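Local atomic coordinates of inner membrane protein (Salmonella typhimurium LT2, PDB entry 2QJV), a protein that probably isomerises a glucuronate-type sugar, as a nickel-bound member of the KduI/IolB family in the cupin clan. Residues Asn4-Cys9 with Met214-Arg219; Phe79-Ala84 with Tyr159-Ala164; His190-Pro195 with Tyr237-Leu242. The protein carries 2 engineered substitutions. One frame throughout, in Å; residues are numbered along the deposited sequence. Where two conformers were deposited one is given.

Interaction 1: Asn4-Cys9 with Met214-Arg219; sequences NLLSTC and MAVYNR. With SO4 (sulfate ion), chain J.
At the margin of a cupin beta-sheet, Leu5 and Leu6 of the N-terminal lead-in pack against Met214, a selenomethionine on strand 211-217, which is outermost in its sheet within this chain. No hydrogen bond joins the two segments, and the contact is essentially apolar. The SE atom of Met214 comes close to CB of both leucines, 3.8 Å from CB of Leu6, although two conformers of Met214 make this detail less certain. The branch of Leu6 reaches further along the strand. With CG anti to the backbone N (chi1 -175°), CD1 lies 4.3 Å from CG2 of Val216 while CD2 meets the carbonyl O of Ala215. At the other end Cys9 is near the backbone of Arg219, but Cys9 also has two deposited conformers, so the approach of SG is doubtful. Beyond this point the Arg219 chain is extended from CG to NE and leads away to a sulfate: NH1 gives a nearly straight bond to O2 at 2.9 Å, lying at the guanidinium edge, and NH2 bonds to O4 at 3.1 Å. Asn218 ND2 adds a bond to O1 at 3.1 Å. The lead-in continues toward strand 16-19, where Gln17 bonds to the carbonyls of Ser7 and Arg219, while strand 198-204 is the sheet neighbour of strand 211-217, and Leu5 and Met214 both touch its Val203.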
loop_
_atom_site.group_PDB
_atom_site.type_symbol
_atom_site.label_atom_id
_atom_site.label_comp_id
_atom_site.label_asym_id
_atom_site.label_seq_id
_atom_site.Cartn_x
_atom_site.Cartn_y
_atom_site.Cartn_z
ATOM N N ASN A 4 -0.293 9.459 3.735
ATOM C CA ASN A 4 -1.540 9.626 4.516
ATOM C C ASN A 4 -1.804 11.115 4.831
ATOM O O ASN A 4 -1.505 11.612 5.913
ATOM C CB ASN A 4 -1.458 8.823 5.799
ATOM C CG ASN A 4 -2.674 9.031 6.706
ATOM O OD1 ASN A 4 -2.524 9.160 7.940
ATOM N ND2 ASN A 4 -3.878 9.109 6.098
ATOM N N LEU A 5 -2.387 11.823 3.877
ATOM C CA LEU A 5 -2.544 13.260 3.995
ATOM C C LEU A 5 -3.907 13.708 4.504
ATOM O O LEU A 5 -4.058 14.834 4.879
ATOM C CB LEU A 5 -2.238 13.887 2.634
ATOM C CG LEU A 5 -0.855 13.574 2.039
ATOM C CD1 LEU A 5 -0.753 14.287 0.711
ATOM C CD2 LEU A 5 0.274 13.975 2.979
ATOM N N LEU A 6 -4.855 12.782 4.575
ATOM C CA LEU A 6 -6.217 13.085 5.008
ATOM C C LEU A 6 -6.414 12.735 6.479
ATOM O O LEU A 6 -6.067 11.644 6.930
ATOM C CB LEU A 6 -7.220 12.296 4.139
ATOM C CG LEU A 6 -8.736 12.527 4.324
ATOM C CD1 LEU A 6 -9.129 13.974 3.977
ATOM C CD2 LEU A 6 -9.458 11.458 3.517
ATOM N N SER A 7 -6.987 13.664 7.218
ATOM C CA SER A 7 -7.349 13.427 8.595
ATOM C C SER A 7 -8.866 13.695 8.778
ATOM O O SER A 7 -9.287 14.815 8.723
ATOM C CB SER A 7 -6.502 14.310 9.476
ATOM O OG SER A 7 -6.685 13.955 10.817
ATOM N N THR A 8 -9.657 12.665 8.969
ATOM C CA THR A 8 -11.123 12.824 9.110
ATOM C C THR A 8 -11.409 13.191 10.570
ATOM O O THR A 8 -10.587 12.873 11.433
ATOM C CB THR A 8 -11.851 11.555 8.683
ATOM O OG1 THR A 8 -11.505 10.480 9.567
ATOM C CG2 THR A 8 -11.493 11.161 7.236
ATOM N N CYS A 9 -12.550 13.804 10.867
ATOM C CA CYS A 9 -12.854 14.135 12.281
ATOM C C CYS A 9 -12.893 12.917 13.226
ATOM O O CYS A 9 -13.453 11.856 12.892
ATOM C CB CYS A 9 -14.166 14.909 12.446
ATOM S SG CYS A 9 -13.984 16.653 12.193
HETATM N N MSE A 214 -7.644 12.323 -2.939
HETATM C CA MSE A 214 -8.497 11.959 -1.828
HETATM C C MSE A 214 -9.855 12.607 -2.023
HETATM O O MSE A 214 -9.974 13.688 -2.585
HETATM C CB MSE A 214 -7.954 12.494 -0.488
HETATM C CG MSE A 214 -6.494 12.172 -0.114
HETATM SE SE MSE A 214 -5.574 13.571 0.941
HETATM C CE MSE A 214 -5.146 14.740 -0.497
ATOM N N ALA A 215 -10.866 11.925 -1.508
ATOM C CA ALA A 215 -12.255 12.338 -1.473
ATOM C C ALA A 215 -12.418 12.999 -0.091
ATOM O O ALA A 215 -12.335 12.293 0.959
ATOM C CB ALA A 215 -13.167 11.172 -1.652
ATOM N N VAL A 216 -12.676 14.313 -0.058
ATOM C CA VAL A 216 -12.698 15.089 1.180
ATOM C C VAL A 216 -14.133 15.425 1.578
ATOM O O VAL A 216 -14.874 15.962 0.787
ATOM C CB VAL A 216 -11.878 16.385 1.042
ATOM C CG1 VAL A 216 -11.786 17.146 2.377
ATOM C CG2 VAL A 216 -10.470 16.044 0.454
ATOM N N TYR A 217 -14.516 15.065 2.797
ATOM C CA TYR A 217 -15.862 15.323 3.305
ATOM C C TYR A 217 -15.863 16.409 4.396
ATOM O O TYR A 217 -14.821 16.942 4.770
ATOM C CB TYR A 217 -16.513 14.016 3.779
ATOM C CG TYR A 217 -16.942 13.050 2.671
ATOM C CD1 TYR A 217 -16.003 12.221 2.022
ATOM C CD2 TYR A 217 -18.292 12.898 2.328
ATOM C CE1 TYR A 217 -16.380 11.335 1.045
ATOM C CE2 TYR A 217 -18.680 11.984 1.342
ATOM C CZ TYR A 217 -17.712 11.194 0.710
ATOM O OH TYR A 217 -18.096 10.254 -0.230
ATOM N N ASN A 218 -17.066 16.792 4.810
ATOM C CA ASN A 218 -17.294 17.875 5.771
ATOM C C ASN A 218 -16.504 17.755 7.086
ATOM O O ASN A 218 -16.539 16.744 7.804
ATOM C CB ASN A 218 -18.818 17.990 6.010
ATOM C CG ASN A 218 -19.257 19.333 6.581
ATOM O OD1 ASN A 218 -18.692 20.368 6.245
ATOM N ND2 ASN A 218 -20.348 19.326 7.371
ATOM N N ARG A 219 -15.724 18.800 7.339
ATOM C CA ARG A 219 -14.848 18.931 8.504
ATOM C C ARG A 219 -13.554 18.089 8.464
ATOM O O ARG A 219 -12.849 18.003 9.475
ATOM C CB ARG A 219 -15.629 18.696 9.808
ATOM C CG ARG A 219 -16.752 19.632 9.986
ATOM C CD ARG A 219 -17.397 19.417 11.292
ATOM N NE ARG A 219 -18.202 20.560 11.727
ATOM C CZ ARG A 219 -19.458 20.773 11.404
ATOM N NH1 ARG A 219 -20.103 19.930 10.590
ATOM N NH2 ARG A 219 -20.071 21.850 11.906
HETATM S S SO4 J . -22.949 21.489 9.210
HETATM O O1 SO4 J . -22.240 21.738 7.938
HETATM O O2 SO4 J . -22.810 20.124 9.701
HETATM O O3 SO4 J . -24.404 21.588 8.982
HETATM O O4 SO4 J . -22.531 22.506 10.184
#

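Interaction 2: Phe79-Ala84 with Tyr159-Ala164; sequences FERIPA and YTNAGA. Engineered in segment 159-164: Ala162 (natural residue Glu), Ala164 (natural residue Asp). With SO4 (sulfate ion), chain I.
The guanidinium of Arg81 and the ring of Tyr159 run alongside each other in opposite directions, planes 59° apart, where two parts of a cupin-clan fold meet: the loop that leads into strand 86-89 of one antiparallel sheet and the end of strand 154-160 in another. At the guanidinium edge lie a sulfate and a water, both near its plane; CB of Tyr159 and OD1 of Asn161 approach NH1 obliquely. The Tyr159 ring has CA of Phe79 at its edge, near the ring plane, and CA of Arg81 oblique to it. Two further rings meet it, Tyr240 edge-to-face and His141. Arg81 CG rests 3.9 Å from CD2 of Tyr159, and a bend about the CG-CD bond (chi3 69°) turns the charged end toward the strand. NH1 then stands 3.6 Å from CB of Tyr159 and 3.1 Å from OD1 of Asn161. The sulfate takes the NE/NH2 edge through a nearly straight bond from NE to O4 at 3.0 Å and another from NH2 to O2 at 2.8 Å; His130 also bonds to it. The Tyr159 hydroxyl is hydrogen-bonded to the carbonyl of Pro78, the residue before Phe79. Past Asn161 the chain turns through the engineered Ala162 and Ala164, with a backbone hydrogen bond from Ala164 N to Asn161 O. Water 1 bridges the segments, accepting from Arg81 NH2 at 3.2 Å and donating to Tyr159 O at 2.8 Å.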
loop_
_atom_site.group_PDB
_atom_site.type_symbol
_atom_site.label_atom_id
_atom_site.label_comp_id
_atom_site.label_asym_id
_atom_site.label_seq_id
_atom_site.Cartn_x
_atom_site.Cartn_y
_atom_site.Cartn_z
ATOM N N PHE A 79 -20.847 29.435 5.401
ATOM C CA PHE A 79 -21.545 29.613 4.128
ATOM C C PHE A 79 -22.389 30.909 4.006
ATOM O O PHE A 79 -23.055 31.131 2.997
ATOM C CB PHE A 79 -22.327 28.325 3.789
ATOM C CG PHE A 79 -21.398 27.200 3.428
ATOM C CD1 PHE A 79 -20.730 27.223 2.197
ATOM C CD2 PHE A 79 -21.115 26.180 4.329
ATOM C CE1 PHE A 79 -19.802 26.232 1.862
ATOM C CE2 PHE A 79 -20.198 25.175 4.000
ATOM C CZ PHE A 79 -19.549 25.209 2.764
ATOM N N GLU A 80 -22.324 31.762 5.027
ATOM C CA GLU A 80 -22.902 33.102 4.952
ATOM C C GLU A 80 -22.035 33.985 4.029
ATOM O O GLU A 80 -22.520 35.017 3.574
ATOM C CB GLU A 80 -23.057 33.744 6.329
ATOM C CG GLU A 80 -24.169 33.089 7.138
ATOM C CD GLU A 80 -24.450 33.762 8.472
ATOM O OE1 GLU A 80 -24.302 34.990 8.565
ATOM O OE2 GLU A 80 -24.855 33.059 9.419
ATOM N N ARG A 81 -20.777 33.576 3.775
ATOM C CA ARG A 81 -19.853 34.274 2.841
ATOM C C ARG A 81 -19.535 35.714 3.286
ATOM O O ARG A 81 -19.426 36.637 2.464
ATOM C CB ARG A 81 -20.386 34.292 1.413
ATOM C CG ARG A 81 -20.591 32.909 0.811
ATOM C CD ARG A 81 -21.242 33.007 -0.532
ATOM N NE ARG A 81 -20.437 33.596 -1.615
ATOM C CZ ARG A 81 -19.588 32.933 -2.407
ATOM N NH1 ARG A 81 -19.393 31.634 -2.297
ATOM N NH2 ARG A 81 -18.957 33.586 -3.365
ATOM N N ILE A 82 -19.370 35.861 4.595
ATOM C CA ILE A 82 -18.985 37.124 5.212
ATOM C C ILE A 82 -17.748 36.810 6.053
ATOM O O ILE A 82 -17.590 35.662 6.538
ATOM C CB ILE A 82 -20.166 37.834 5.992
ATOM C CG1 ILE A 82 -20.577 37.025 7.256
ATOM C CG2 ILE A 82 -21.351 38.169 5.035
ATOM C CD1 ILE A 82 -21.668 37.721 8.097
ATOM N N PRO A 83 -16.806 37.784 6.177
ATOM C CA PRO A 83 -15.579 37.434 6.887
ATOM C C PRO A 83 -15.748 37.000 8.361
ATOM O O PRO A 83 -16.639 37.478 9.060
ATOM C CB PRO A 83 -14.734 38.721 6.781
ATOM C CG PRO A 83 -15.266 39.436 5.592
ATOM C CD PRO A 83 -16.733 39.151 5.607
ATOM N N ALA A 84 -14.901 36.063 8.768
ATOM C CA ALA A 84 -14.832 35.614 10.152
ATOM C C ALA A 84 -14.238 36.718 11.043
ATOM O O ALA A 84 -13.550 37.645 10.563
ATOM C CB ALA A 84 -13.974 34.376 10.259
ATOM N N TYR A 159 -13.802 30.262 -0.758
ATOM C CA TYR A 159 -15.105 29.739 -1.151
ATOM C C TYR A 159 -15.066 29.381 -2.604
ATOM O O TYR A 159 -14.823 30.228 -3.452
ATOM C CB TYR A 159 -16.231 30.738 -0.943
ATOM C CG TYR A 159 -16.419 31.149 0.468
ATOM C CD1 TYR A 159 -15.585 32.099 1.053
ATOM C CD2 TYR A 159 -17.459 30.640 1.209
ATOM C CE1 TYR A 159 -15.764 32.498 2.356
ATOM C CE2 TYR A 159 -17.643 31.026 2.510
ATOM C CZ TYR A 159 -16.819 31.965 3.080
ATOM O OH TYR A 159 -17.016 32.319 4.387
ATOM N N THR A 160 -15.322 28.098 -2.879
ATOM C CA THR A 160 -15.300 27.557 -4.223
ATOM C C THR A 160 -16.691 26.998 -4.526
ATOM O O THR A 160 -17.097 25.995 -3.971
ATOM C CB THR A 160 -14.181 26.494 -4.412
ATOM O OG1 THR A 160 -12.939 26.988 -3.879
ATOM C CG2 THR A 160 -14.005 26.110 -5.945
ATOM N N ASN A 161 -17.395 27.633 -5.440
ATOM C CA ASN A 161 -18.743 27.153 -5.808
ATOM C C ASN A 161 -18.692 25.845 -6.596
ATOM O O ASN A 161 -17.691 25.548 -7.279
ATOM C CB ASN A 161 -19.518 28.268 -6.500
ATOM C CG ASN A 161 -19.803 29.434 -5.555
ATOM O OD1 ASN A 161 -19.662 29.332 -4.319
ATOM N ND2 ASN A 161 -20.214 30.525 -6.123
ATOM N N ALA A 162 -19.734 25.030 -6.401
ATOM C CA ALA A 162 -19.828 23.681 -6.979
ATOM C C ALA A 162 -19.526 23.716 -8.479
ATOM O O ALA A 162 -20.157 24.480 -9.223
ATOM C CB ALA A 162 -21.206 23.062 -6.709
ATOM N N GLY A 163 -18.563 22.869 -8.862
ATOM C CA GLY A 163 -18.087 22.762 -10.238
ATOM C C GLY A 163 -16.662 23.285 -10.388
ATOM O O GLY A 163 -15.777 22.553 -10.925
ATOM N N ALA A 164 -16.425 24.480 -9.795
ATOM C CA ALA A 164 -15.174 25.212 -9.938
ATOM C C ALA A 164 -13.979 24.492 -9.310
ATOM O O ALA A 164 -14.094 23.672 -8.371
ATOM C CB ALA A 164 -15.299 26.635 -9.331
HETATM S S SO4 I . -20.027 37.112 -3.298
HETATM O O1 SO4 I . -19.276 38.355 -3.025
HETATM O O2 SO4 I . -19.081 36.259 -4.032
HETATM O O3 SO4 I . -21.198 37.360 -4.155
HETATM O O4 SO4 I . -20.558 36.546 -2.043
HETATM O O HOH W 1 -16.971 31.552 -4.737
#

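Interaction 3: His190-Pro195 with Tyr237-Leu242; sequences HRFNPP and YDNYYL. With SO4 (sulfate ion), chain J.
Asn239 reaches across to His190 and Phe192 from the neighbouring strand. Its CB lies 4.1 Å from CE1 of Phe192. A chi1 of 176° swings the amide away from its own backbone N and carries it to the edge of the His190 ring, CG itself lying in the ring plane. OD1 stays farther off, 3.8 Å from ND1 of His190, while ND2 donates to that ND1 at 3.0 Å, straight (164°) and within 3° of the ring plane. The same ND2 makes a weak bond to the carbonyl O of Arg191 and sits 3.4 Å from CZ of Phe192. The other ring nitrogen of His190, NE2, is bonded to Gln201, so both fix the rotation of the imidazole. Over one face of that ring lies Tyr241 CB, 4.1 Å from its centroid, and the tyrosine ring turns its edge toward the same face.

On the opposite face of the sheet, Arg191 CG packs 3.7 Å from Tyr240 CD1, while its guanidinium end is held by Glu104 and a sulfate. Backbone bonds pair Arg191 with Tyr240 and Asn193 with Asp238, and just past the strand comes Pro194, after a cis peptide bond, its CD 3.7 Å from CD1 of Tyr237. This regular antiparallel pair belongs to the sheet of a cupin barrel; strand 181-193 also supplies Glu186, which binds nickel with His171, His173 and His229.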
loop_
_atom_site.group_PDB
_atom_site.type_symbol
_atom_site.label_atom_id
_atom_site.label_comp_id
_atom_site.label_asym_id
_atom_site.label_seq_id
_atom_site.Cartn_x
_atom_site.Cartn_y
_atom_site.Cartn_z
ATOM N N HIS A 190 -11.848 21.605 5.353
ATOM C CA HIS A 190 -12.945 21.659 4.393
ATOM C C HIS A 190 -14.355 21.565 4.975
ATOM O O HIS A 190 -14.611 20.829 5.945
ATOM C CB HIS A 190 -12.836 20.526 3.366
ATOM C CG HIS A 190 -11.722 20.694 2.376
ATOM N ND1 HIS A 190 -11.916 21.268 1.134
ATOM C CD2 HIS A 190 -10.422 20.319 2.425
ATOM C CE1 HIS A 190 -10.772 21.239 0.466
ATOM N NE2 HIS A 190 -9.854 20.652 1.219
ATOM N N ARG A 191 -15.246 22.312 4.336
ATOM C CA ARG A 191 -16.680 22.348 4.662
ATOM C C ARG A 191 -17.484 22.319 3.358
ATOM O O ARG A 191 -17.020 22.813 2.304
ATOM C CB ARG A 191 -17.031 23.574 5.519
ATOM C CG ARG A 191 -16.243 23.682 6.830
ATOM C CD ARG A 191 -16.717 22.721 7.929
ATOM N NE ARG A 191 -17.640 23.384 8.832
ATOM C CZ ARG A 191 -18.950 23.447 8.720
ATOM N NH1 ARG A 191 -19.603 22.849 7.753
ATOM N NH2 ARG A 191 -19.618 24.131 9.612
ATOM N N PHE A 192 -18.695 21.741 3.444
ATOM C CA PHE A 192 -19.618 21.589 2.312
ATOM C C PHE A 192 -21.034 22.032 2.624
ATOM O O PHE A 192 -21.500 21.955 3.780
ATOM C CB PHE A 192 -19.624 20.133 1.797
ATOM C CG PHE A 192 -18.298 19.692 1.334
ATOM C CD1 PHE A 192 -17.880 19.945 0.016
ATOM C CD2 PHE A 192 -17.401 19.113 2.226
ATOM C CE1 PHE A 192 -16.599 19.627 -0.365
ATOM C CE2 PHE A 192 -16.109 18.825 1.842
ATOM C CZ PHE A 192 -15.721 19.046 0.550
ATOM N N ASN A 193 -21.666 22.570 1.581
ATOM C CA ASN A 193 -23.052 22.971 1.579
ATOM C C ASN A 193 -23.726 22.491 0.284
ATOM O O ASN A 193 -23.364 22.943 -0.822
ATOM C CB ASN A 193 -23.227 24.492 1.778
ATOM C CG ASN A 193 -24.671 24.873 1.978
ATOM O OD1 ASN A 193 -25.407 24.190 2.666
ATOM N ND2 ASN A 193 -25.091 25.957 1.348
ATOM N N PRO A 194 -24.704 21.558 0.395
ATOM C CA PRO A 194 -25.206 20.874 1.611
ATOM C C PRO A 194 -24.106 20.037 2.289
ATOM O O PRO A 194 -23.120 19.695 1.643
ATOM C CB PRO A 194 -26.402 20.040 1.105
ATOM C CG PRO A 194 -26.748 20.634 -0.215
ATOM C CD PRO A 194 -25.494 21.205 -0.788
ATOM N N PRO A 195 -24.256 19.722 3.602
ATOM C CA PRO A 195 -23.164 19.104 4.372
ATOM C C PRO A 195 -22.698 17.691 4.012
ATOM O O PRO A 195 -21.558 17.353 4.371
ATOM C CB PRO A 195 -23.701 19.121 5.837
ATOM C CG PRO A 195 -25.166 19.217 5.708
ATOM C CD PRO A 195 -25.466 19.923 4.417
ATOM N N TYR A 237 -22.484 20.570 -4.628
ATOM C CA TYR A 237 -21.823 20.815 -3.344
ATOM C C TYR A 237 -20.813 21.948 -3.346
ATOM O O TYR A 237 -19.681 21.815 -3.829
ATOM C CB TYR A 237 -21.159 19.539 -2.832
ATOM C CG TYR A 237 -22.170 18.450 -2.590
ATOM C CD1 TYR A 237 -23.075 18.547 -1.528
ATOM C CD2 TYR A 237 -22.224 17.317 -3.400
ATOM C CE1 TYR A 237 -24.000 17.559 -1.294
ATOM C CE2 TYR A 237 -23.198 16.313 -3.171
ATOM C CZ TYR A 237 -24.064 16.457 -2.130
ATOM O OH TYR A 237 -24.994 15.462 -1.893
ATOM N N ASP A 238 -21.267 23.071 -2.803
ATOM C CA ASP A 238 -20.405 24.232 -2.586
ATOM C C ASP A 238 -19.344 23.876 -1.510
ATOM O O ASP A 238 -19.584 23.091 -0.572
ATOM C CB ASP A 238 -21.191 25.484 -2.181
ATOM C CG ASP A 238 -22.025 26.069 -3.287
ATOM O OD1 ASP A 238 -21.730 25.917 -4.494
ATOM O OD2 ASP A 238 -23.012 26.699 -2.911
ATOM N N ASN A 239 -18.149 24.418 -1.694
ATOM C CA ASN A 239 -17.004 24.158 -0.835
ATOM C C ASN A 239 -16.473 25.454 -0.189
ATOM O O ASN A 239 -16.639 26.557 -0.706
ATOM C CB ASN A 239 -15.924 23.408 -1.656
ATOM C CG ASN A 239 -14.589 23.148 -0.909
ATOM O OD1 ASN A 239 -13.580 23.731 -1.308
ATOM N ND2 ASN A 239 -14.561 22.258 0.134
ATOM N N TYR A 240 -15.901 25.264 0.987
ATOM C CA TYR A 240 -15.223 26.244 1.761
ATOM C C TYR A 240 -14.006 25.539 2.354
ATOM O O TYR A 240 -14.071 24.351 2.686
ATOM C CB TYR A 240 -16.133 26.783 2.886
ATOM C CG TYR A 240 -15.417 27.446 4.040
ATOM C CD1 TYR A 240 -14.889 26.667 5.085
ATOM C CD2 TYR A 240 -15.241 28.822 4.101
ATOM C CE1 TYR A 240 -14.199 27.231 6.133
ATOM C CE2 TYR A 240 -14.591 29.415 5.186
ATOM C CZ TYR A 240 -14.066 28.610 6.205
ATOM O OH TYR A 240 -13.402 29.131 7.298
ATOM N N TYR A 241 -12.892 26.253 2.449
ATOM C CA TYR A 241 -11.775 25.786 3.272
ATOM C C TYR A 241 -11.015 26.918 3.939
ATOM O O TYR A 241 -10.913 28.025 3.410
ATOM C CB TYR A 241 -10.802 24.833 2.528
ATOM C CG TYR A 241 -10.286 25.315 1.187
ATOM C CD1 TYR A 241 -9.245 26.258 1.102
ATOM C CD2 TYR A 241 -10.816 24.803 -0.001
ATOM C CE1 TYR A 241 -8.766 26.681 -0.112
ATOM C CE2 TYR A 241 -10.350 25.222 -1.220
ATOM C CZ TYR A 241 -9.310 26.166 -1.277
ATOM O OH TYR A 241 -8.817 26.566 -2.496
ATOM N N LEU A 242 -10.552 26.618 5.161
ATOM C CA LEU A 242 -9.713 27.478 5.960
ATOM C C LEU A 242 -8.315 26.889 5.913
ATOM O O LEU A 242 -8.129 25.694 6.218
ATOM C CB LEU A 242 -10.224 27.584 7.395
ATOM C CG LEU A 242 -9.438 28.375 8.422
ATOM C CD1 LEU A 242 -9.384 29.890 8.088
ATOM C CD2 LEU A 242 -10.062 28.133 9.823
HETATM S S SO4 J . -22.949 21.489 9.210
HETATM O O1 SO4 J . -22.240 21.738 7.938
HETATM O O2 SO4 J . -22.810 20.124 9.701
HETATM O O3 SO4 J . -24.404 21.588 8.982
HETATM O O4 SO4 J . -22.531 22.506 10.184
HETATM O O HOH W 2 -23.477 27.613 -0.386
HETATM O O HOH W 3 -25.295 24.694 -2.542
#

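In the fold
From the N terminus, residues 4-9 wait more than two hundred residues for strand 211-217, so interaction 1 closes the longest loop. Interaction 2 is nested inside it, bringing the stretch before strand 86-89 back onto strand 154-160. Interaction 3 opens only after interaction 2 has closed, and it crosses interaction 1: residues 190-195 fall within the long loop, residues 237-242 beyond it. Interactions 2 and 3 share one sheet, in which strands 154-160 and 238-246 are neighbours, and their centres are about 8 Å apart. Interactions 1 and 3 meet through Arg219 N and His190 O and at a common sulfate, connecting the loop just past strand 211-217 to strand 181-193.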